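Protease 2A (Rhinovirus C, PDB 5X45) is a viral cysteine protease of the chymotrypsin-like fold that, as in related rhinoviruses and enteroviruses, probably cuts the viral polyprotein at its own N-terminus and also host proteins. Local coordinates at residues A[57-62]-A[66-71]; A[78-83]-A[89-94]. One frame throughout, in Å; residues are numbered along the deposited sequence.

Contact 1 (A[57-62]-A[66-71]); sequences AGCYYS and DRYFPV
Y61 and Y68 meet on one face of the hairpin: CB of Y61 sits over the face of the Y68 ring, 3.9 Å from its centroid, a CH-pi contact, while the two rings lie oblique to each other. With CG anti to the backbone N (chi1 175°), the Y61 ring runs out alongside the strand, and its OH donates to OD1 of D66 at 2.8 Å, the carboxylate turned nearly perpendicular to the ring. C59 SG lies obliquely beside the same Y68 ring. Y60, F69, V71 and S62 share the other face. CE1 of Y60 touches CB of F69 at 3.7 Å, CD1 of Y60 meets CG1 of V71, and CB of S62 abuts the edge of the F69 ring. CE1 of F69 lies over the centre of one face of the R67 guanidinium, whose NE and NH2 both donate, within the guanidinium plane, to O of Y68. Backbone pairs G58–V71, Y60–F69 and S62–R67 set the register; N of G58 reaches O of V71 at 2.9 Å, whereas the bond from R67 N to S62 O is weak. Further out, Y60 OH bonds to the carbonyl of H101 and Y68 OH to that of P4, and F131 packs edge-to-face on Y60. D66 and R67 together face S62 in a G1 beta bulge, closing an antiparallel hairpin of the six-stranded barrel that forms the C-terminal domain of this chymotrypsin-like protease.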
loop_
_atom_site.group_PDB
_atom_site.type_symbol
_atom_site.label_atom_id
_atom_site.label_comp_id
_atom_site.label_asym_id
_atom_site.label_seq_id
_atom_site.Cartn_x
_atom_site.Cartn_y
_atom_site.Cartn_z
ATOM N N ALA A 57 -12.484 -6.429 0.794
ATOM C CA ALA A 57 -12.028 -7.605 1.528
ATOM C C ALA A 57 -11.049 -8.432 0.699
ATOM O O ALA A 57 -11.208 -8.578 -0.515
ATOM C CB ALA A 57 -13.218 -8.464 1.954
ATOM N N GLY A 58 -10.047 -8.991 1.367
ATOM C CA GLY A 58 -9.065 -9.817 0.700
ATOM C C GLY A 58 -8.031 -10.361 1.660
ATOM O O GLY A 58 -8.342 -10.748 2.788
ATOM N N CYS A 59 -6.789 -10.397 1.207
ATOM C CA CYS A 59 -5.704 -10.914 2.017
ATOM C C CYS A 59 -4.473 -10.040 1.873
ATOM O O CYS A 59 -4.294 -9.374 0.853
ATOM C CB CYS A 59 -5.380 -12.350 1.625
ATOM S SG CYS A 59 -5.089 -12.529 -0.133
ATOM N N TYR A 60 -3.633 -10.010 2.899
ATOM C CA TYR A 60 -2.447 -9.178 2.818
ATOM C C TYR A 60 -1.210 -9.854 3.402
ATOM O O TYR A 60 -1.304 -10.721 4.268
ATOM C CB TYR A 60 -2.692 -7.829 3.506
ATOM C CG TYR A 60 -2.662 -7.864 5.014
ATOM C CD1 TYR A 60 -3.779 -8.247 5.744
ATOM C CD2 TYR A 60 -1.506 -7.509 5.716
ATOM C CE1 TYR A 60 -3.750 -8.266 7.130
ATOM C CE2 TYR A 60 -1.469 -7.527 7.098
ATOM C CZ TYR A 60 -2.593 -7.906 7.801
ATOM O OH TYR A 60 -2.562 -7.926 9.177
ATOM N N TYR A 61 -0.048 -9.431 2.922
ATOM C CA TYR A 61 1.216 -9.932 3.429
ATOM C C TYR A 61 1.663 -9.149 4.665
ATOM O O TYR A 61 1.710 -7.921 4.647
ATOM C CB TYR A 61 2.282 -9.858 2.335
ATOM C CG TYR A 61 3.645 -10.256 2.817
ATOM C CD1 TYR A 61 3.914 -11.566 3.192
ATOM C CD2 TYR A 61 4.665 -9.319 2.918
ATOM C CE1 TYR A 61 5.169 -11.936 3.647
ATOM C CE2 TYR A 61 5.923 -9.680 3.374
ATOM C CZ TYR A 61 6.165 -10.989 3.736
ATOM O OH TYR A 61 7.406 -11.353 4.187
ATOM N N SER A 62 1.967 -9.868 5.738
ATOM C CA SER A 62 2.549 -9.288 6.946
ATOM C C SER A 62 4.014 -9.675 7.043
ATOM O O SER A 62 4.318 -10.856 7.259
ATOM C CB SER A 62 1.806 -9.772 8.196
ATOM O OG SER A 62 2.514 -9.427 9.381
ATOM N N ASP A 66 5.635 -12.857 8.657
ATOM C CA ASP A 66 6.026 -13.581 7.439
ATOM C C ASP A 66 4.957 -14.564 6.936
ATOM O O ASP A 66 5.243 -15.732 6.672
ATOM C CB ASP A 66 7.347 -14.321 7.659
ATOM C CG ASP A 66 8.066 -14.642 6.347
ATOM O OD1 ASP A 66 7.858 -13.899 5.359
ATOM O OD2 ASP A 66 8.831 -15.637 6.301
ATOM N N ARG A 67 3.728 -14.079 6.801
ATOM C CA ARG A 67 2.643 -14.874 6.234
ATOM C C ARG A 67 1.528 -13.975 5.734
ATOM O O ARG A 67 1.489 -12.789 6.038
ATOM C CB ARG A 67 2.088 -15.863 7.264
ATOM C CG ARG A 67 1.673 -15.211 8.576
ATOM C CD ARG A 67 0.660 -16.049 9.326
ATOM N NE ARG A 67 -0.651 -15.999 8.691
ATOM C CZ ARG A 67 -1.780 -16.389 9.275
ATOM N NH1 ARG A 67 -1.767 -16.855 10.516
ATOM N NH2 ARG A 67 -2.929 -16.303 8.621
ATOM N N TYR A 68 0.609 -14.558 4.983
ATOM C CA TYR A 68 -0.571 -13.838 4.542
ATOM C C TYR A 68 -1.714 -13.968 5.549
ATOM O O TYR A 68 -1.813 -14.973 6.252
ATOM C CB TYR A 68 -1.007 -14.344 3.169
ATOM C CG TYR A 68 -0.427 -13.541 2.045
ATOM C CD1 TYR A 68 0.907 -13.677 1.681
ATOM C CD2 TYR A 68 -1.212 -12.622 1.356
ATOM C CE1 TYR A 68 1.444 -12.923 0.649
ATOM C CE2 TYR A 68 -0.686 -11.861 0.328
ATOM C CZ TYR A 68 0.640 -12.014 -0.022
ATOM O OH TYR A 68 1.158 -11.258 -1.048
ATOM N N PHE A 69 -2.542 -12.926 5.635
ATOM C CA PHE A 69 -3.749 -12.918 6.469
ATOM C C PHE A 69 -4.975 -12.552 5.658
ATOM O O PHE A 69 -4.923 -11.625 4.864
ATOM C CB PHE A 69 -3.640 -11.914 7.615
ATOM C CG PHE A 69 -2.716 -12.328 8.708
ATOM C CD1 PHE A 69 -3.145 -13.199 9.704
ATOM C CD2 PHE A 69 -1.423 -11.820 8.770
ATOM C CE1 PHE A 69 -2.287 -13.567 10.737
ATOM C CE2 PHE A 69 -0.562 -12.189 9.790
ATOM C CZ PHE A 69 -0.992 -13.063 10.774
ATOM N N PRO A 70 -6.102 -13.232 5.902
ATOM C CA PRO A 70 -7.373 -12.707 5.390
ATOM C C PRO A 70 -7.666 -11.389 6.077
ATOM O O PRO A 70 -7.182 -11.200 7.192
ATOM C CB PRO A 70 -8.390 -13.781 5.786
ATOM C CG PRO A 70 -7.573 -15.028 5.934
ATOM C CD PRO A 70 -6.258 -14.564 6.506
ATOM N N VAL A 71 -8.400 -10.486 5.434
ATOM C CA VAL A 71 -8.703 -9.196 6.058
ATOM C C VAL A 71 -9.947 -8.579 5.429
ATOM O O VAL A 71 -10.195 -8.759 4.233
ATOM C CB VAL A 71 -7.488 -8.225 5.939
ATOM C CG1 VAL A 71 -7.246 -7.826 4.492
ATOM C CG2 VAL A 71 -7.666 -7.003 6.820
#

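Contact 2 (A[78-83]-A[89-94])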
loop_
_atom_site.group_PDB
_atom_site.type_symbol
_atom_site.label_atom_id
_atom_site.label_comp_id
_atom_site.label_asym_id
_atom_site.label_seq_id
_atom_site.Cartn_x
_atom_site.Cartn_y
_atom_site.Cartn_z
ATOM N N TRP A 78 -10.010 10.095 4.683
ATOM C CA TRP A 78 -8.733 10.494 5.238
ATOM C C TRP A 78 -8.546 9.947 6.633
ATOM O O TRP A 78 -9.513 9.574 7.291
ATOM C CB TRP A 78 -8.583 12.027 5.227
ATOM C CG TRP A 78 -9.666 12.813 5.939
ATOM C CD1 TRP A 78 -10.788 13.331 5.380
ATOM C CD2 TRP A 78 -9.698 13.186 7.325
ATOM N NE1 TRP A 78 -11.532 13.989 6.325
ATOM C CE2 TRP A 78 -10.884 13.925 7.529
ATOM C CE3 TRP A 78 -8.850 12.957 8.416
ATOM C CZ2 TRP A 78 -11.245 14.443 8.776
ATOM C CZ3 TRP A 78 -9.208 13.470 9.654
ATOM C CH2 TRP A 78 -10.400 14.204 9.824
ATOM N N TYR A 79 -7.295 9.920 7.083
ATOM C CA TYR A 79 -6.936 9.255 8.324
ATOM C C TYR A 79 -5.709 9.900 8.945
ATOM O O TYR A 79 -4.775 10.271 8.228
ATOM C CB TYR A 79 -6.670 7.775 8.025
ATOM C CG TYR A 79 -6.719 6.809 9.181
ATOM C CD1 TYR A 79 -7.927 6.463 9.778
ATOM C CD2 TYR A 79 -5.558 6.190 9.640
ATOM C CE1 TYR A 79 -7.972 5.557 10.828
ATOM C CE2 TYR A 79 -5.591 5.279 10.681
ATOM C CZ TYR A 79 -6.800 4.968 11.270
ATOM O OH TYR A 79 -6.837 4.064 12.306
ATOM N N GLU A 80 -5.707 10.030 10.272
ATOM C CA GLU A 80 -4.565 10.600 10.993
ATOM C C GLU A 80 -3.497 9.536 11.235
ATOM O O GLU A 80 -3.735 8.556 11.943
ATOM C CB GLU A 80 -5.007 11.201 12.327
ATOM C CG GLU A 80 -3.914 11.931 13.100
ATOM C CD GLU A 80 -4.469 12.991 14.055
ATOM O OE1 GLU A 80 -4.122 12.947 15.253
ATOM O OE2 GLU A 80 -5.247 13.866 13.620
ATOM N N ILE A 81 -2.326 9.732 10.640
ATOM C CA ILE A 81 -1.195 8.845 10.874
ATOM C C ILE A 81 -0.337 9.410 11.994
ATOM O O ILE A 81 0.063 10.582 11.948
ATOM C CB ILE A 81 -0.320 8.663 9.620
ATOM C CG1 ILE A 81 -1.172 8.375 8.379
ATOM C CG2 ILE A 81 0.718 7.568 9.858
ATOM C CD1 ILE A 81 -1.994 7.120 8.468
ATOM N N GLN A 82 -0.048 8.596 13.003
ATOM C CA GLN A 82 0.746 9.103 14.111
ATOM C C GLN A 82 2.205 9.262 13.704
ATOM O O GLN A 82 2.678 8.608 12.763
ATOM C CB GLN A 82 0.623 8.181 15.318
ATOM C CG GLN A 82 -0.797 8.089 15.824
ATOM C CD GLN A 82 -1.411 9.462 16.060
ATOM O OE1 GLN A 82 -0.773 10.362 16.618
ATOM N NE2 GLN A 82 -2.646 9.636 15.605
ATOM N N GLU A 83 2.899 10.151 14.411
ATOM C CA GLU A 83 4.319 10.403 14.191
ATOM C C GLU A 83 5.119 9.107 14.164
ATOM O O GLU A 83 4.935 8.233 15.011
ATOM C CB GLU A 83 4.872 11.347 15.251
ATOM C CG GLU A 83 6.381 11.494 15.191
ATOM C CD GLU A 83 6.897 12.620 16.057
ATOM O OE1 GLU A 83 6.488 12.695 17.234
ATOM O OE2 GLU A 83 7.690 13.439 15.547
ATOM N N LYS A 89 3.456 13.548 12.590
ATOM C CA LYS A 89 2.024 13.283 12.592
ATOM C C LYS A 89 1.388 14.049 11.429
ATOM O O LYS A 89 1.620 15.251 11.281
ATOM C CB LYS A 89 1.420 13.712 13.933
ATOM C CG LYS A 89 -0.059 14.067 13.913
ATOM C CD LYS A 89 -0.501 14.563 15.287
ATOM C CE LYS A 89 -1.917 15.116 15.262
ATOM N NZ LYS A 89 -2.615 15.009 16.580
ATOM N N HIS A 90 0.602 13.356 10.603
ATOM C CA HIS A 90 0.036 13.963 9.393
ATOM C C HIS A 90 -1.210 13.231 8.910
ATOM O O HIS A 90 -1.482 12.106 9.332
ATOM C CB HIS A 90 1.063 13.975 8.267
ATOM C CG HIS A 90 1.386 12.611 7.745
ATOM N ND1 HIS A 90 2.132 11.698 8.459
ATOM C CD2 HIS A 90 1.042 11.997 6.588
ATOM C CE1 HIS A 90 2.239 10.580 7.762
ATOM N NE2 HIS A 90 1.589 10.734 6.624
ATOM N N ILE A 91 -1.957 13.875 8.016
ATOM C CA ILE A 91 -3.154 13.282 7.423
ATOM C C ILE A 91 -2.816 12.571 6.114
ATOM O O ILE A 91 -2.066 13.092 5.296
ATOM C CB ILE A 91 -4.247 14.338 7.144
ATOM C CG1 ILE A 91 -4.652 15.083 8.425
ATOM C CG2 ILE A 91 -5.452 13.693 6.471
ATOM C CD1 ILE A 91 -4.929 14.209 9.611
ATOM N N GLN A 92 -3.379 11.381 5.921
ATOM C CA GLN A 92 -3.292 10.692 4.643
ATOM C C GLN A 92 -4.694 10.466 4.073
ATOM O O GLN A 92 -5.682 10.525 4.798
ATOM C CB GLN A 92 -2.529 9.367 4.785
ATOM C CG GLN A 92 -1.012 9.551 4.824
ATOM C CD GLN A 92 -0.233 8.251 4.670
ATOM O OE1 GLN A 92 -0.713 7.287 4.071
ATOM N NE2 GLN A 92 0.987 8.232 5.193
ATOM N N TYR A 93 -4.768 10.255 2.763
ATOM C CA TYR A 93 -6.048 10.142 2.059
ATOM C C TYR A 93 -6.246 8.770 1.416
ATOM O O TYR A 93 -5.276 8.051 1.150
ATOM C CB TYR A 93 -6.165 11.248 1.004
ATOM C CG TYR A 93 -6.210 12.626 1.622
ATOM C CD1 TYR A 93 -7.416 13.176 2.056
ATOM C CD2 TYR A 93 -5.050 13.362 1.818
ATOM C CE1 TYR A 93 -7.464 14.436 2.645
ATOM C CE2 TYR A 93 -5.086 14.614 2.406
ATOM C CZ TYR A 93 -6.297 15.147 2.815
ATOM O OH TYR A 93 -6.339 16.392 3.398
ATOM N N ASN A 94 -7.509 8.411 1.194
ATOM C CA ASN A 94 -7.877 7.147 0.552
ATOM C C ASN A 94 -7.298 5.913 1.234
ATOM O O ASN A 94 -6.445 5.215 0.683
ATOM C CB ASN A 94 -7.477 7.165 -0.929
ATOM C CG ASN A 94 -8.195 8.260 -1.712
ATOM O OD1 ASN A 94 -7.571 9.190 -2.223
ATOM N ND2 ASN A 94 -9.513 8.148 -1.808
#
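CG1 of I81 lies over one face of the H90 imidazole, and CB of I81 makes an off-centre CH-pi contact, 4.1 Å from the ring centroid. H90 has CG between its backbone N and carbonyl carbon (chi1 69°), which swings the ring over toward I81. Near the imidazole plane, NE2 of H90 accepts from NE2 of Q92 at 2.9 Å, an almost straight bond (167°), while ND1 is bonded to the carbonyl of P88; with both nitrogens engaged, the ring's rotation is fixed. Y87 meets H90 edge-to-face. Over one face of the Y93 ring, toward its rim, lies CG2 of I91, and CD1 of Y93 touches CB of W78 at 3.6 Å. CD1 of I81 sits at the edge of the Y79 ring, in its plane. The hairpin, inserted between barrel strands 67-76 and 95-98, probably corresponds to the bII2-cII hairpin of enteroviral 2A proteases; Y79–Q92 and I81–H90 are its hydrogen-bonded pairs. Q92 lays CG against CG1 of I81 at 3.7 Å, and its OE1 is hydrogen-bonded to OG1 of T122 on strand 116-124, tying hairpin to barrel. Toward the turn, the stretched-out K89 chain carries NZ to OE1 of E80 in a 2.9 Å salt bridge, well out of the carboxylate plane.

In the fold
Contact 1 closes before contact 2 opens, and the two follow each other along the chain: strand 67-76, which supplies the second half of contact 1, leads almost directly into strand 78-81 of contact 2. They lie about 22 Å apart centre to centre, about 12 Å between nearest atoms, and do not touch. Contact 1 is part of the barrel wall on the zinc side: 57-62 also pairs with 110-113, whose C113 is a zinc ligand. Contact 2 projects from the barrel, an excursion between two neighbouring strands; past the corner at N94 the chain re-enters as 95-98, next to 67-76. Its Y93 reaches T34, in the loop joining two strands of the N-terminal sheet, so the hairpin touches both halves of the protein.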